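Local coordinates for adhesion and penetration protein autotransporter (Haemophilus influenzae, PDB 3SYJ) that promotes bacterial aggregation and adherence to host cells through its surface-exposed passenger domain, and is probably a serine protease, at residues 698-703 and 718-723. Residues are numbered along the deposited sequence; the frame is centred on the assembly and turned at random.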
loop_
_atom_site.group_PDB
_atom_site.type_symbol
_atom_site.label_atom_id
_atom_site.label_comp_id
_atom_site.label_asym_id
_atom_site.label_seq_id
_atom_site.Cartn_x
_atom_site.Cartn_y
_atom_site.Cartn_z
ATOM N N ILE A 698 7.056 32.114 -13.153
ATOM C CA ILE A 698 6.256 31.592 -12.058
ATOM C C ILE A 698 6.460 30.087 -11.834
ATOM O O ILE A 698 6.242 29.280 -12.740
ATOM C CB ILE A 698 4.769 31.900 -12.275
ATOM C CG1 ILE A 698 4.571 33.410 -12.432
ATOM C CG2 ILE A 698 3.944 31.334 -11.128
ATOM C CD1 ILE A 698 3.158 33.834 -12.748
ATOM N N PRO A 699 6.883 29.706 -10.616
ATOM C CA PRO A 699 7.112 28.301 -10.261
ATOM C C PRO A 699 5.808 27.521 -10.146
ATOM O O PRO A 699 4.775 28.112 -9.827
ATOM C CB PRO A 699 7.767 28.402 -8.877
ATOM C CG PRO A 699 7.249 29.692 -8.339
ATOM C CD PRO A 699 7.313 30.598 -9.525
ATOM N N LYS A 700 5.861 26.221 -10.417
ATOM C CA LYS A 700 4.722 25.345 -10.185
ATOM C C LYS A 700 4.673 24.993 -8.702
ATOM O O LYS A 700 5.550 24.301 -8.188
ATOM C CB LYS A 700 4.843 24.064 -11.010
ATOM C CG LYS A 700 4.664 24.260 -12.503
ATOM C CD LYS A 700 4.639 22.932 -13.240
ATOM C CE LYS A 700 4.752 23.137 -14.751
ATOM N NZ LYS A 700 4.821 21.831 -15.477
ATOM N N THR A 701 3.640 25.461 -8.018
ATOM C CA THR A 701 3.538 25.271 -6.579
ATOM C C THR A 701 3.513 23.797 -6.179
ATOM O O THR A 701 2.669 23.032 -6.645
ATOM C CB THR A 701 2.273 25.931 -6.044
ATOM O OG1 THR A 701 2.265 27.311 -6.435
ATOM C CG2 THR A 701 2.221 25.814 -4.533
ATOM N N GLN A 702 4.440 23.401 -5.318
ATOM C CA GLN A 702 4.415 22.056 -4.760
ATOM C C GLN A 702 3.542 22.069 -3.522
ATOM O O GLN A 702 3.938 22.607 -2.484
ATOM C CB GLN A 702 5.820 21.580 -4.383
ATOM C CG GLN A 702 6.823 21.647 -5.502
ATOM C CD GLN A 702 6.392 20.857 -6.727
ATOM O OE1 GLN A 702 6.134 19.652 -6.653
ATOM N NE2 GLN A 702 6.329 21.532 -7.866
ATOM N N ILE A 703 2.349 21.493 -3.636
ATOM C CA ILE A 703 1.456 21.338 -2.493
ATOM C C ILE A 703 1.812 20.049 -1.768
ATOM O O ILE A 703 1.465 18.957 -2.222
ATOM C CB ILE A 703 -0.020 21.274 -2.931
ATOM C CG1 ILE A 703 -0.386 22.482 -3.805
ATOM C CG2 ILE A 703 -0.927 21.182 -1.719
ATOM C CD1 ILE A 703 -1.585 22.237 -4.716
ATOM N N LYS A 718 -5.177 23.869 -9.981
ATOM C CA LYS A 718 -5.154 24.219 -11.396
ATOM C C LYS A 718 -3.861 24.902 -11.806
ATOM O O LYS A 718 -3.156 25.479 -10.974
ATOM C CB LYS A 718 -6.324 25.153 -11.706
ATOM C CG LYS A 718 -6.164 26.522 -11.074
ATOM C CD LYS A 718 -7.465 27.281 -11.002
ATOM C CE LYS A 718 -7.204 28.723 -10.595
ATOM N NZ LYS A 718 -8.465 29.465 -10.330
ATOM N N GLY A 719 -3.562 24.844 -13.097
ATOM C CA GLY A 719 -2.444 25.577 -13.663
ATOM C C GLY A 719 -1.091 25.212 -13.078
ATOM O O GLY A 719 -0.737 24.037 -12.987
ATOM N N LEU A 720 -0.334 26.232 -12.685
ATOM C CA LEU A 720 1.033 26.059 -12.207
ATOM C C LEU A 720 1.051 25.550 -10.770
ATOM O O LEU A 720 1.422 26.265 -9.833
ATOM C CB LEU A 720 1.791 27.377 -12.322
ATOM C CG LEU A 720 1.876 27.908 -13.753
ATOM C CD1 LEU A 720 2.653 29.209 -13.809
ATOM C CD2 LEU A 720 2.509 26.863 -14.649
ATOM N N ALA A 721 0.633 24.304 -10.612
ATOM C CA ALA A 721 0.512 23.703 -9.296
ATOM C C ALA A 721 0.595 22.193 -9.414
ATOM O O ALA A 721 0.163 21.606 -10.413
ATOM C CB ALA A 721 -0.799 24.108 -8.643
ATOM N N LYS A 722 1.166 21.577 -8.388
ATOM C CA LYS A 722 1.308 20.137 -8.324
ATOM C C LYS A 722 0.964 19.669 -6.917
ATOM O O LYS A 722 1.599 20.076 -5.940
ATOM C CB LYS A 722 2.735 19.737 -8.688
ATOM C CG LYS A 722 3.018 18.250 -8.612
ATOM C CD LYS A 722 4.452 17.978 -9.025
ATOM C CE LYS A 722 4.743 16.498 -9.132
ATOM N NZ LYS A 722 6.109 16.276 -9.702
ATOM N N LEU A 723 -0.059 18.829 -6.819
ATOM C CA LEU A 723 -0.465 18.258 -5.543
ATOM C C LEU A 723 0.353 17.009 -5.255
ATOM O O LEU A 723 0.252 16.014 -5.968
ATOM C CB LEU A 723 -1.956 17.923 -5.554
ATOM C CG LEU A 723 -2.585 17.337 -4.287
ATOM C CD1 LEU A 723 -2.243 18.139 -3.029
ATOM C CD2 LEU A 723 -4.090 17.248 -4.452
#
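Strands 701-703 and 721-723 run parallel, their axes 4.7 Å apart, joined by backbone hydrogen bonds from Thr-701 N to Leu-720 O, Lys-722 N to Thr-701 O (2.7 Å) and Ile-703 N to Lys-722 O (2.8 Å). Just before strand 721-723, Leu-720 centres an inverse gamma turn. Its two methyls part: CD1 meets Ile-698 CG2 at 3.7 Å, and CD2 meets Lys-700 CG at 4.0 Å. Thr-701, Ala-721, Ile-703 and Leu-723 share one buried face. There chi1 of -54° sets CG1 of Ile-703 beside its backbone N and leaves CG2 anti to it, where CG2 packs on Leu-723 CD1 at 3.6 Å. Thr-701 OG1 hydrogen-bonds to Val-645 O of strand 645-654, in the preceding turn. On the other face Gln-702 bends at chi2 (-57°), which brings its amide beside the extended Lys-722 chain, with OE1 3.4 Å from CD of Lys-722. Gln-702 NE2 hydrogen-bonds back to Lys-700 O at 2.9 Å, and OE1 accepts from Asn-724 ND2, so both ends of the amide are fixed. Main-chain hydrogen bonds thus hold successive turns of the passenger domain's beta-solenoid in register, while the buried hydroxyl and the Gln-702 amide both have partners.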